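Local structure of purine catabolism protein pucG (Bacillus subtilis, 3ISL) at residues A[99-104]-A[141-146]; A[70-75]-A[95-100]; A[80-85]-A[166-171]. The protein catalyses the pyridoxal-phosphate-dependent transamination between (S)-ureidoglycine and glyoxylate, yielding oxalurate and glycine in purine catabolism. All blocks are in the same frame, centred on the assembly; numbering follows the deposited sequence.

Contact 1 of 3, residues A[99-104]-A[141-146]; sequences YLLTEI and AMVHGE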
ATOM      1  N   TYR A  99     -17.977  11.847   5.588  1.00 26.40           N
ATOM      2  CA  TYR A  99     -17.588  12.759   4.494  1.00 27.12           C
ATOM      3  C   TYR A  99     -16.529  12.212   3.544  1.00 27.35           C
ATOM      4  O   TYR A  99     -16.514  12.576   2.365  1.00 26.27           O
ATOM      5  CB  TYR A  99     -17.116  14.084   5.068  1.00 28.55           C
ATOM      6  CG  TYR A  99     -18.259  14.772   5.792  1.00 31.93           C
ATOM      7  CD1 TYR A  99     -19.387  15.190   5.096  1.00 29.63           C
ATOM      8  CD2 TYR A  99     -18.198  15.014   7.160  1.00 33.72           C
ATOM      9  CE1 TYR A  99     -20.449  15.812   5.745  1.00 35.53           C
ATOM     10  CE2 TYR A  99     -19.257  15.646   7.813  1.00 36.92           C
ATOM     11  CZ  TYR A  99     -20.384  16.031   7.103  1.00 34.43           C
ATOM     12  OH  TYR A  99     -21.445  16.646   7.754  1.00 37.93           O
ATOM     13  N   LEU A 100     -15.649  11.337   4.023  1.00 25.36           N
ATOM     14  CA  LEU A 100     -14.786  10.682   3.074  1.00 26.11           C
ATOM     15  C   LEU A 100     -15.582   9.757   2.141  1.00 25.80           C
ATOM     16  O   LEU A 100     -15.307   9.673   0.957  1.00 25.02           O
ATOM     17  CB  LEU A 100     -13.746   9.842   3.831  1.00 27.28           C
ATOM     18  CG  LEU A 100     -12.705   8.982   3.146  1.00 29.73           C
ATOM     19  CD1 LEU A 100     -11.742   9.819   2.295  1.00 32.86           C
ATOM     20  CD2 LEU A 100     -11.944   8.145   4.305  1.00 32.89           C
ATOM     21  N   LEU A 101     -16.563   9.034   2.680  1.00 25.51           N
ATOM     22  CA  LEU A 101     -17.378   8.198   1.822  1.00 26.56           C
ATOM     23  C   LEU A 101     -18.060   9.062   0.753  1.00 26.75           C
ATOM     24  O   LEU A 101     -18.161   8.629  -0.388  1.00 25.83           O
ATOM     25  CB  LEU A 101     -18.477   7.484   2.630  1.00 27.25           C
ATOM     26  CG  LEU A 101     -18.042   6.458   3.674  1.00 27.62           C
ATOM     27  CD1 LEU A 101     -19.334   5.861   4.252  1.00 22.32           C
ATOM     28  CD2 LEU A 101     -17.096   5.382   3.101  1.00 25.59           C
ATOM     29  N   THR A 102     -18.546  10.266   1.122  1.00 27.77           N
ATOM     30  CA  THR A 102     -19.274  11.063   0.141  1.00 29.28           C
ATOM     31  C   THR A 102     -18.314  11.598  -0.939  1.00 29.07           C
ATOM     32  O   THR A 102     -18.634  11.622  -2.139  1.00 29.31           O
ATOM     33  CB  THR A 102     -20.188  12.196   0.743  1.00 30.70           C
ATOM     34  OG1 THR A 102     -19.408  13.318   1.157  1.00 35.85           O
ATOM     35  CG2 THR A 102     -21.027  11.717   1.899  1.00 28.32           C
ATOM     36  N   GLU A 103     -17.133  12.009  -0.509  1.00 27.98           N
ATOM     37  CA  GLU A 103     -16.063  12.400  -1.439  1.00 29.74           C
ATOM     38  C   GLU A 103     -15.773  11.364  -2.523  1.00 28.65           C
ATOM     39  O   GLU A 103     -15.771  11.668  -3.713  1.00 28.41           O
ATOM     40  CB  GLU A 103     -14.799  12.591  -0.624  1.00 30.50           C
ATOM     41  CG  GLU A 103     -14.623  13.925  -0.097  1.00 35.63           C
ATOM     42  CD  GLU A 103     -14.030  14.761  -1.153  1.00 43.47           C
ATOM     43  OE1 GLU A 103     -13.290  14.128  -1.946  1.00 47.93           O
ATOM     44  OE2 GLU A 103     -14.312  15.987  -1.218  1.00 42.90           O
ATOM     45  N   ILE A 104     -15.494  10.145  -2.078  1.00 28.50           N
ATOM     46  CA  ILE A 104     -15.201   9.023  -2.954  1.00 28.14           C
ATOM     47  C   ILE A 104     -16.370   8.747  -3.908  1.00 28.61           C
ATOM     48  O   ILE A 104     -16.184   8.654  -5.136  1.00 27.88           O
ATOM     49  CB  ILE A 104     -14.836   7.761  -2.109  1.00 27.23           C
ATOM     50  CG1 ILE A 104     -13.449   7.928  -1.464  1.00 26.14           C
ATOM     51  CG2 ILE A 104     -14.804   6.565  -2.992  1.00 27.55           C
ATOM     52  CD1 ILE A 104     -13.230   7.123  -0.200  1.00 26.91           C
ATOM     53  N   ALA A 141     -23.903   3.498   1.987  1.00 24.93           N
ATOM     54  CA  ALA A 141     -22.523   3.465   2.447  1.00 24.63           C
ATOM     55  C   ALA A 141     -22.498   4.098   3.803  1.00 24.27           C
ATOM     56  O   ALA A 141     -22.990   5.217   3.973  1.00 24.96           O
ATOM     57  CB  ALA A 141     -21.576   4.242   1.473  1.00 23.48           C
ATOM     58  N   MET A 142     -21.861   3.437   4.755  1.00 23.07           N
ATOM     59  CA  MET A 142     -21.860   3.961   6.104  1.00 25.18           C
ATOM     60  C   MET A 142     -20.634   3.561   6.956  1.00 24.07           C
ATOM     61  O   MET A 142     -20.090   2.486   6.773  1.00 23.43           O
ATOM     62  CB  MET A 142     -23.107   3.426   6.795  1.00 25.69           C
ATOM     63  CG  MET A 142     -23.666   4.344   7.827  1.00 29.04           C
ATOM     64  SD  MET A 142     -25.110   3.501   8.537  1.00 34.39           S
ATOM     65  CE  MET A 142     -25.198   4.474  10.031  1.00 28.85           C
ATOM     66  N   VAL A 143     -20.246   4.426   7.900  1.00 24.49           N
ATOM     67  CA  VAL A 143     -19.140   4.149   8.828  1.00 23.69           C
ATOM     68  C   VAL A 143     -19.742   3.369  10.041  1.00 24.03           C
ATOM     69  O   VAL A 143     -20.764   3.764  10.590  1.00 24.87           O
ATOM     70  CB  VAL A 143     -18.454   5.436   9.325  1.00 23.55           C
ATOM     71  CG1 VAL A 143     -17.247   5.078  10.301  1.00 21.86           C
ATOM     72  CG2 VAL A 143     -17.971   6.302   8.172  1.00 25.09           C
ATOM     73  N   HIS A 144     -19.137   2.245  10.410  1.00 23.13           N
ATOM     74  CA  HIS A 144     -19.541   1.522  11.660  1.00 23.60           C
ATOM     75  C   HIS A 144     -19.210   2.305  12.919  1.00 23.65           C
ATOM     76  O   HIS A 144     -20.105   2.556  13.789  1.00 25.36           O
ATOM     77  CB  HIS A 144     -18.873   0.097  11.714  1.00 21.40           C
ATOM     78  CG  HIS A 144     -19.413  -0.802  12.799  1.00 23.03           C
ATOM     79  ND1 HIS A 144     -18.712  -1.900  13.253  1.00 17.79           N
ATOM     80  CD2 HIS A 144     -20.541  -0.723  13.567  1.00 21.36           C
ATOM     81  CE1 HIS A 144     -19.396  -2.486  14.230  1.00 21.35           C
ATOM     82  NE2 HIS A 144     -20.536  -1.824  14.408  1.00 20.16           N
ATOM     83  N   GLY A 145     -17.939   2.663  13.059  1.00 23.21           N
ATOM     84  CA  GLY A 145     -17.476   3.396  14.249  1.00 24.12           C
ATOM     85  C   GLY A 145     -16.717   4.654  13.776  1.00 26.12           C
ATOM     86  O   GLY A 145     -15.725   4.544  13.025  1.00 22.92           O
ATOM     87  N   GLU A 146     -17.176   5.844  14.180  1.00 25.42           N
ATOM     88  CA  GLU A 146     -16.454   7.113  13.827  1.00 25.92           C
ATOM     89  C   GLU A 146     -15.528   7.445  14.951  1.00 26.87           C
ATOM     90  O   GLU A 146     -16.025   7.815  16.051  1.00 26.10           O
ATOM     91  CB  GLU A 146     -17.411   8.337  13.807  1.00 26.81           C
ATOM     92  CG  GLU A 146     -18.174   8.577  12.551  1.00 26.79           C
ATOM     93  CD  GLU A 146     -17.312   9.107  11.436  1.00 27.24           C
ATOM     94  OE1 GLU A 146     -16.195   9.585  11.696  1.00 24.32           O
ATOM     95  OE2 GLU A 146     -17.768   9.082  10.287  1.00 30.20           O
TER

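Contact 2 of 3, residues A[70-75]-A[95-100]; sequences TSRAGI and GRFGYL. With PLP (pyridoxal-5'-phosphate), chain C.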
ATOM      1  N   THR A  70      -3.747   1.857   1.999  1.00 29.01           N
ATOM      2  CA  THR A  70      -4.336   2.099   3.303  1.00 29.41           C
ATOM      3  C   THR A  70      -5.844   1.731   3.294  1.00 28.69           C
ATOM      4  O   THR A  70      -6.433   1.337   2.230  1.00 26.47           O
ATOM      5  CB  THR A  70      -3.953   3.535   3.904  1.00 31.61           C
ATOM      6  OG1 THR A  70      -4.947   4.531   3.602  1.00 32.31           O
ATOM      7  CG2 THR A  70      -2.594   3.986   3.385  1.00 31.31           C
ATOM      8  N   SER A  71      -6.452   1.810   4.478  1.00 26.02           N
ATOM      9  CA  SER A  71      -7.829   1.417   4.635  1.00 26.54           C
ATOM     10  C   SER A  71      -8.728   2.100   3.608  1.00 25.33           C
ATOM     11  O   SER A  71      -9.637   1.497   3.049  1.00 22.51           O
ATOM     12  CB  SER A  71      -8.271   1.817   6.009  1.00 26.46           C
ATOM     13  OG  SER A  71      -7.278   1.465   6.928  1.00 31.76           O
ATOM     14  N   ARG A  72      -8.473   3.381   3.387  1.00 25.68           N
ATOM     15  CA  ARG A  72      -9.346   4.176   2.531  1.00 27.21           C
ATOM     16  C   ARG A  72      -9.121   3.945   1.030  1.00 26.89           C
ATOM     17  O   ARG A  72      -9.987   4.293   0.234  1.00 26.65           O
ATOM     18  CB  ARG A  72      -9.278   5.678   2.876  1.00 28.33           C
ATOM     19  CG  ARG A  72      -8.153   6.437   2.277  1.00 29.90           C
ATOM     20  CD  ARG A  72      -8.127   7.828   2.970  1.00 34.74           C
ATOM     21  NE  ARG A  72      -7.869   7.758   4.427  1.00 35.30           N
ATOM     22  CZ  ARG A  72      -7.990   8.788   5.287  1.00 38.56           C
ATOM     23  NH1 ARG A  72      -8.416   9.985   4.884  1.00 30.49           N
ATOM     24  NH2 ARG A  72      -7.703   8.618   6.584  1.00 40.47           N
ATOM     25  N   ALA A  73      -8.001   3.311   0.666  1.00 26.05           N
ATOM     26  CA  ALA A  73      -7.846   2.756  -0.682  1.00 27.01           C
ATOM     27  C   ALA A  73      -8.743   1.511  -0.773  1.00 27.91           C
ATOM     28  O   ALA A  73      -9.271   1.225  -1.841  1.00 28.40           O
ATOM     29  CB  ALA A  73      -6.396   2.376  -0.935  1.00 25.47           C
ATOM     30  N   GLY A  74      -8.853   0.751   0.325  1.00 25.41           N
ATOM     31  CA  GLY A  74      -9.770  -0.366   0.363  1.00 26.09           C
ATOM     32  C   GLY A  74     -11.198   0.104   0.162  1.00 26.14           C
ATOM     33  O   GLY A  74     -11.959  -0.483  -0.593  1.00 24.20           O
ATOM     34  N   ILE A  75     -11.572   1.154   0.888  1.00 26.95           N
ATOM     35  CA  ILE A  75     -12.900   1.720   0.768  1.00 26.16           C
ATOM     36  C   ILE A  75     -13.168   2.222  -0.662  1.00 26.63           C
ATOM     37  O   ILE A  75     -14.222   1.953  -1.235  1.00 25.55           O
ATOM     38  CB  ILE A  75     -13.078   2.871   1.745  1.00 26.81           C
ATOM     39  CG1 ILE A  75     -12.970   2.357   3.212  1.00 26.99           C
ATOM     40  CG2 ILE A  75     -14.415   3.621   1.401  1.00 26.20           C
ATOM     41  CD1 ILE A  75     -13.040   3.517   4.289  1.00 25.77           C
ATOM     42  N   GLY A  95     -20.030  11.618  11.444  1.00 27.23           N
ATOM     43  CA  GLY A  95     -18.696  12.095  11.787  1.00 28.27           C
ATOM     44  C   GLY A  95     -17.813  12.271  10.580  1.00 27.69           C
ATOM     45  O   GLY A  95     -18.296  12.241   9.457  1.00 27.80           O
ATOM     46  N   ARG A  96     -16.516  12.469  10.819  1.00 28.17           N
ATOM     47  CA  ARG A  96     -15.608  12.864   9.755  1.00 28.13           C
ATOM     48  C   ARG A  96     -15.491  11.838   8.647  1.00 27.24           C
ATOM     49  O   ARG A  96     -15.385  12.201   7.494  1.00 26.71           O
ATOM     50  CB  ARG A  96     -14.204  13.212  10.301  1.00 29.19           C
ATOM     51  CG  ARG A  96     -13.067  13.063   9.237  1.00 30.91           C
ATOM     52  CD  ARG A  96     -11.701  12.630   9.889  1.00 42.99           C
ATOM     53  NE  ARG A  96     -11.368  13.404  11.138  1.00 46.31           N
ATOM     54  CZ  ARG A  96     -10.831  12.911  12.277  1.00 46.03           C
ATOM     55  NH1 ARG A  96     -10.516  11.614  12.422  1.00 44.96           N
ATOM     56  NH2 ARG A  96     -10.633  13.731  13.302  1.00 43.64           N
ATOM     57  N   PHE A  97     -15.480  10.557   8.979  1.00 27.77           N
ATOM     58  CA  PHE A  97     -15.270   9.538   7.937  1.00 27.91           C
ATOM     59  C   PHE A  97     -16.511   9.337   7.026  1.00 26.82           C
ATOM     60  O   PHE A  97     -16.376   8.901   5.882  1.00 27.33           O
ATOM     61  CB  PHE A  97     -14.627   8.252   8.552  1.00 29.56           C
ATOM     62  CG  PHE A  97     -13.271   8.530   9.213  1.00 33.17           C
ATOM     63  CD1 PHE A  97     -12.095   8.548   8.443  1.00 38.03           C
ATOM     64  CD2 PHE A  97     -13.184   8.888  10.583  1.00 37.41           C
ATOM     65  CE1 PHE A  97     -10.847   8.870   9.003  1.00 36.69           C
ATOM     66  CE2 PHE A  97     -11.925   9.206  11.167  1.00 38.52           C
ATOM     67  CZ  PHE A  97     -10.758   9.196  10.357  1.00 40.01           C
ATOM     68  N   GLY A  98     -17.705   9.689   7.502  1.00 26.25           N
ATOM     69  CA  GLY A  98     -18.887   9.803   6.603  1.00 26.01           C
ATOM     70  C   GLY A  98     -18.643  10.718   5.383  1.00 25.68           C
ATOM     71  O   GLY A  98     -19.055  10.405   4.279  1.00 25.14           O
ATOM     72  N   TYR A  99     -17.977  11.847   5.588  1.00 26.40           N
ATOM     73  CA  TYR A  99     -17.588  12.759   4.494  1.00 27.12           C
ATOM     74  C   TYR A  99     -16.529  12.212   3.544  1.00 27.35           C
ATOM     75  O   TYR A  99     -16.514  12.576   2.365  1.00 26.27           O
ATOM     76  CB  TYR A  99     -17.116  14.084   5.068  1.00 28.55           C
ATOM     77  CG  TYR A  99     -18.259  14.772   5.792  1.00 31.93           C
ATOM     78  CD1 TYR A  99     -19.387  15.190   5.096  1.00 29.63           C
ATOM     79  CD2 TYR A  99     -18.198  15.014   7.160  1.00 33.72           C
ATOM     80  CE1 TYR A  99     -20.449  15.812   5.745  1.00 35.53           C
ATOM     81  CE2 TYR A  99     -19.257  15.646   7.813  1.00 36.92           C
ATOM     82  CZ  TYR A  99     -20.384  16.031   7.103  1.00 34.43           C
ATOM     83  OH  TYR A  99     -21.445  16.646   7.754  1.00 37.93           O
ATOM     84  N   LEU A 100     -15.649  11.337   4.023  1.00 25.36           N
ATOM     85  CA  LEU A 100     -14.786  10.682   3.074  1.00 26.11           C
ATOM     86  C   LEU A 100     -15.582   9.757   2.141  1.00 25.80           C
ATOM     87  O   LEU A 100     -15.307   9.673   0.957  1.00 25.02           O
ATOM     88  CB  LEU A 100     -13.746   9.842   3.831  1.00 27.28           C
ATOM     89  CG  LEU A 100     -12.705   8.982   3.146  1.00 29.73           C
ATOM     90  CD1 LEU A 100     -11.742   9.819   2.295  1.00 32.86           C
ATOM     91  CD2 LEU A 100     -11.944   8.145   4.305  1.00 32.89           C
TER
HETATM   92  N1  PLP C 419     -12.140   5.060   8.167  1.00 48.01           N
HETATM   93  C2  PLP C 419     -12.267   5.168   9.630  1.00 54.08           C
HETATM   94  C2A PLP C 419     -13.461   4.977  10.354  1.00 53.92           C
HETATM   95  C3  PLP C 419     -11.174   5.493  10.444  1.00 55.09           C
HETATM   96  O3  PLP C 419     -11.290   5.586  11.807  1.00 59.85           O
HETATM   97  C4  PLP C 419      -9.914   5.705   9.931  1.00 54.47           C
HETATM   98  C4A PLP C 419      -8.721   6.046  10.906  1.00 50.93           C
HETATM   99  C5  PLP C 419      -9.743   5.601   8.556  1.00 55.92           C
HETATM  100  C6  PLP C 419     -10.817   5.300   7.659  1.00 57.10           C
HETATM  101  C5A PLP C 419      -8.373   5.895   8.040  1.00 55.45           C
HETATM  102  O4P PLP C 419      -7.924   4.874   7.282  1.00 57.94           O
HETATM  103  P   PLP C 419      -6.442   5.119   6.788  1.00 55.59           P
HETATM  104  O1P PLP C 419      -5.797   6.322   7.464  1.00 48.93           O
HETATM  105  O2P PLP C 419      -6.693   5.208   5.147  1.00 47.17           O
HETATM  106  O3P PLP C 419      -5.555   3.713   7.036  1.00 53.58           O

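Contact 3 of 3, residues A[80-85]-A[166-171]; sequences ASVIEP and DALFIV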
ATOM      1  N   ALA A  80     -15.521   2.321  -5.938  1.00 26.32           N
ATOM      2  CA  ALA A  80     -15.197   2.409  -7.369  1.00 27.85           C
ATOM      3  C   ALA A  80     -15.810   1.249  -8.167  1.00 28.17           C
ATOM      4  O   ALA A  80     -16.297   1.435  -9.280  1.00 27.95           O
ATOM      5  CB  ALA A  80     -13.660   2.438  -7.588  1.00 27.43           C
ATOM      6  N   SER A  81     -15.788   0.060  -7.597  1.00 27.44           N
ATOM      7  CA  SER A  81     -16.124  -1.113  -8.392  1.00 28.04           C
ATOM      8  C   SER A  81     -17.651  -1.267  -8.508  1.00 28.05           C
ATOM      9  O   SER A  81     -18.133  -1.886  -9.413  1.00 27.78           O
ATOM     10  CB  SER A  81     -15.463  -2.353  -7.792  1.00 28.78           C
ATOM     11  OG  SER A  81     -16.112  -2.682  -6.556  1.00 36.08           O
ATOM     12  N   VAL A  82     -18.388  -0.600  -7.628  1.00 26.86           N
ATOM     13  CA  VAL A  82     -19.823  -0.773  -7.514  1.00 28.83           C
ATOM     14  C   VAL A  82     -20.642   0.487  -7.948  1.00 28.77           C
ATOM     15  O   VAL A  82     -21.853   0.432  -8.035  1.00 29.02           O
ATOM     16  CB  VAL A  82     -20.051  -1.277  -6.068  1.00 29.68           C
ATOM     17  CG1 VAL A  82     -20.780  -0.357  -5.216  1.00 29.90           C
ATOM     18  CG2 VAL A  82     -20.361  -2.788  -6.031  1.00 28.52           C
ATOM     19  N   ILE A  83     -19.954   1.585  -8.306  1.00 27.77           N
ATOM     20  CA  ILE A  83     -20.578   2.847  -8.665  1.00 26.88           C
ATOM     21  C   ILE A  83     -20.360   3.193 -10.092  1.00 27.71           C
ATOM     22  O   ILE A  83     -19.215   3.292 -10.523  1.00 27.35           O
ATOM     23  CB  ILE A  83     -20.081   4.017  -7.814  1.00 25.72           C
ATOM     24  CG1 ILE A  83     -20.626   3.851  -6.388  1.00 25.05           C
ATOM     25  CG2 ILE A  83     -20.609   5.362  -8.407  1.00 24.75           C
ATOM     26  CD1 ILE A  83     -20.070   4.836  -5.396  1.00 23.19           C
ATOM     27  N   GLU A  84     -21.452   3.348 -10.833  1.00 28.22           N
ATOM     28  CA  GLU A  84     -21.402   3.937 -12.184  1.00 30.73           C
ATOM     29  C   GLU A  84     -21.978   5.362 -12.094  1.00 30.65           C
ATOM     30  O   GLU A  84     -22.831   5.623 -11.251  1.00 29.93           O
ATOM     31  CB  GLU A  84     -22.247   3.101 -13.164  1.00 31.42           C
ATOM     32  CG  GLU A  84     -21.532   1.854 -13.761  1.00 35.96           C
ATOM     33  CD  GLU A  84     -22.556   0.758 -14.179  1.00 42.91           C
ATOM     34  OE1 GLU A  84     -23.738   1.108 -14.351  1.00 43.09           O
ATOM     35  OE2 GLU A  84     -22.187  -0.450 -14.297  1.00 44.82           O
ATOM     36  N   PRO A  85     -21.517   6.288 -12.961  1.00 30.42           N
ATOM     37  CA  PRO A  85     -22.071   7.638 -12.881  1.00 30.69           C
ATOM     38  C   PRO A  85     -23.588   7.589 -12.784  1.00 30.35           C
ATOM     39  O   PRO A  85     -24.200   6.722 -13.410  1.00 29.07           O
ATOM     40  CB  PRO A  85     -21.640   8.274 -14.243  1.00 29.89           C
ATOM     41  CG  PRO A  85     -20.287   7.627 -14.456  1.00 32.48           C
ATOM     42  CD  PRO A  85     -20.554   6.165 -14.067  1.00 30.62           C
ATOM     43  N   ASP A 166     -33.196  -4.095  -1.830  1.00 28.89           N
ATOM     44  CA  ASP A 166     -32.241  -4.447  -2.879  1.00 29.88           C
ATOM     45  C   ASP A 166     -31.244  -3.311  -3.087  1.00 29.54           C
ATOM     46  O   ASP A 166     -30.887  -2.978  -4.202  1.00 30.30           O
ATOM     47  CB  ASP A 166     -32.982  -4.891  -4.169  1.00 31.57           C
ATOM     48  CG  ASP A 166     -32.069  -5.697  -5.161  1.00 35.01           C
ATOM     49  OD1 ASP A 166     -31.044  -6.335  -4.750  1.00 32.76           O
ATOM     50  OD2 ASP A 166     -32.432  -5.670  -6.369  1.00 34.05           O
ATOM     51  N   ALA A 167     -30.783  -2.715  -1.986  1.00 29.59           N
ATOM     52  CA  ALA A 167     -29.571  -1.865  -1.974  1.00 28.53           C
ATOM     53  C   ALA A 167     -28.333  -2.647  -1.455  1.00 28.43           C
ATOM     54  O   ALA A 167     -28.471  -3.552  -0.603  1.00 26.71           O
ATOM     55  CB  ALA A 167     -29.808  -0.592  -1.088  1.00 28.39           C
ATOM     56  N   LEU A 168     -27.130  -2.251  -1.913  1.00 25.86           N
ATOM     57  CA  LEU A 168     -25.902  -2.788  -1.368  1.00 25.86           C
ATOM     58  C   LEU A 168     -25.473  -2.033  -0.136  1.00 25.79           C
ATOM     59  O   LEU A 168     -25.333  -0.815  -0.179  1.00 26.44           O
ATOM     60  CB  LEU A 168     -24.775  -2.776  -2.415  1.00 25.77           C
ATOM     61  CG  LEU A 168     -25.231  -3.341  -3.764  1.00 24.44           C
ATOM     62  CD1 LEU A 168     -24.148  -2.970  -4.780  1.00 26.06           C
ATOM     63  CD2 LEU A 168     -25.405  -4.903  -3.621  1.00 23.64           C
ATOM     64  N   PHE A 169     -25.305  -2.737   0.972  1.00 24.57           N
ATOM     65  CA  PHE A 169     -24.931  -2.061   2.212  1.00 25.66           C
ATOM     66  C   PHE A 169     -23.416  -2.197   2.367  1.00 25.27           C
ATOM     67  O   PHE A 169     -22.930  -3.300   2.559  1.00 25.55           O
ATOM     68  CB  PHE A 169     -25.674  -2.746   3.375  1.00 23.99           C
ATOM     69  CG  PHE A 169     -25.467  -2.116   4.726  1.00 22.40           C
ATOM     70  CD1 PHE A 169     -25.286  -0.757   4.873  1.00 26.19           C
ATOM     71  CD2 PHE A 169     -25.617  -2.892   5.864  1.00 25.19           C
ATOM     72  CE1 PHE A 169     -25.185  -0.185   6.093  1.00 25.59           C
ATOM     73  CE2 PHE A 169     -25.532  -2.332   7.126  1.00 23.78           C
ATOM     74  CZ  PHE A 169     -25.337  -0.965   7.242  1.00 23.23           C
ATOM     75  N   ILE A 170     -22.683  -1.085   2.242  1.00 26.72           N
ATOM     76  CA  ILE A 170     -21.213  -1.102   2.228  1.00 26.76           C
ATOM     77  C   ILE A 170     -20.758  -0.360   3.462  1.00 26.82           C
ATOM     78  O   ILE A 170     -21.112   0.793   3.637  1.00 26.90           O
ATOM     79  CB  ILE A 170     -20.677  -0.475   0.924  1.00 28.05           C
ATOM     80  CG1 ILE A 170     -21.126  -1.365  -0.270  1.00 27.39           C
ATOM     81  CG2 ILE A 170     -19.078  -0.292   0.941  1.00 27.24           C
ATOM     82  CD1 ILE A 170     -21.128  -0.658  -1.502  1.00 33.54           C
ATOM     83  N   VAL A 171     -19.972  -1.034   4.297  1.00 24.22           N
ATOM     84  CA  VAL A 171     -19.678  -0.549   5.625  1.00 23.94           C
ATOM     85  C   VAL A 171     -18.184  -0.290   5.821  1.00 24.00           C
ATOM     86  O   VAL A 171     -17.383  -1.099   5.501  1.00 22.91           O
ATOM     87  CB  VAL A 171     -20.246  -1.527   6.749  1.00 21.91           C
ATOM     88  CG1 VAL A 171     -19.709  -1.123   8.135  1.00 20.41           C
ATOM     89  CG2 VAL A 171     -21.794  -1.461   6.793  1.00 23.19           C
TER

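Contact 1 of 3, residues A[99-104]-A[141-146]
The carbonyl oxygen of Y99, on the helical turn whose L101 presses against A141 and V143, accepts two hydrogen bonds. One comes from E103 N, 3.0 Å from Y99 O. The other comes from T102 OG1, which lies 3.2 Å from Y99 O; chi1 of 77° turns this hydroxyl back onto its own helix. Both donors approach the same face of the carbonyl plane. No hydrogen bond joins the two segments, and what links them is apolar and rests on one leucine.

The contact surface is carried by L101. Its CG stands anti to the carbonyl carbon, and chi2 of -177° extends CD1 straight out to the strand. That methyl, L101 CD1, settles over the peptide link between A141 and M142, 3.5 Å from M142 N. At the rim of this footprint L101 CD1 also meets A141 CB at 3.9 Å and V143 CG2 at 4.2 Å. M142 CB points off the other side of the strand, so only the backbone of M142 takes part. V143 also touches the cofactor, so the strand end of this contact borders the pyridoxal phosphate pocket.

Further along, the E146 carboxylate accepts from F97 N and G98 N; it thus meets backbone N-H groups at the start of helix 96-107, whose end would be expected to suit a negative charge. The local axes of helix 99-104 and strand 141-143 approach to 8.6 Å at 152°, nearly antiparallel. Strand 139-143 lies in the sheet between strands 168-172 and 88-93, and L101, besides covering it, packs on I91 of the latter and on I75 of the adjoining helix 71-82.

Contact 2 of 3, residues A[70-75]-A[95-100]
R72 and F97 meet around the phosphate and ring of pyridoxal phosphate, in the fold-type I architecture of class-V aminotransferases, where the start of helix 71-82 forms a phosphate cup. R72 N, and more weakly S71 N, donate to the phosphate from the first turn of this helix, whose partial positive charge probably helps hold the anion.

The phosphate is gripped tightly. R72 CG lies between backbone N and carbonyl carbon (chi1 83°), and a bend at chi3 folds the chain round so that the guanidinium presents its edge to the phosphate, with the phosphorus in its plane. R72 NE is 2.9 Å from PLP O2P in a nearly straight bond of 165°, while R72 NH2 reaches PLP O1P at 3.1 Å. S71 OG holds PLP O3P at 2.8 Å. The T70 OG1 approach to O2P is too short to be taken at face value. T147 and Q197 of the same chain and T267 of the second subunit bind the cofactor as well.

F97 lays its ring flat over the pyridine, with PLP C3 3.5 Å above the F97 ring centre and R96 CD over the opposite face. R72 NH2 comes in at the edge of the F97 ring, in its plane, 4.0 Å from F97 CE1.

The looser side is the partly exposed outer flank of L100, toward N247 of the second subunit, together with I75, which stays beyond touching distance of 95-100. No hydrogen bond crosses between the segments. Their direct packing is mainly L100 on R72: the leucine lies crosswise to the arginine chain, and L100 CD2 rides above one guanidinium face, toward its rim, ending 3.9 Å from R72 CB.

Contact 3 of 3, residues A[80-85]-A[166-171]
V82, the last helical residue of 71-82, points its side chain at L168 and I170 on strand 168-172, joining a helix to the central sheet of the class-V aminotransferase alpha/beta fold. From CB, which heads toward the strand, the valine divides into two methyls. The first, V82 CG1, meets I170 CD1 at 3.7 Å; the two branches run alongside in opposite senses. The second, V82 CG2, faces L168 CD1 tip to tip at 4.0 Å. Chi1 of V82 is 114°, well away from a staggered position.

L168 and I170, two positions apart, face the same side of the sheet, whereas the F169 between them packs on helix 156-164. No hydrogen bond spans the segments; the nearest CA atoms, those of V82 and L168, are 8.9 Å apart. Helix 213-220 adds V215 and V218 around V82, and I139 of the neighbouring strand borders both V82 and I170, so the valine is buried among apolar groups. On the strand side, chi1 of -64° sets I170 CG1 anti to the carbonyl carbon, and the nearly extended chi2 then carries I170 CD1 on to V82 CG1.

Overall arrangement
Along the chain, helix 71-82 comes first: its start supplies one side of contact 2 and its end one side of contact 3. Contact 2 closes the shorter loop at 95-100, spanning strand 88-93. Contact 1 opens on the same helix, at 99-104, overlapping the end of contact 2, and closes at 141-146 after strand 111-116 and helix 125-135. Contact 3 closes last, at 166-171, so contact 1 lies wholly within its span, while contacts 2 and 3 cross, their segments alternating. Contacts 1 and 2 share Y99 and L100 and both touch the second subunit. Contacts 1 and 3 meet through neighbouring strands 139-143 and 168-172, bonded where M142 N faces I170 O.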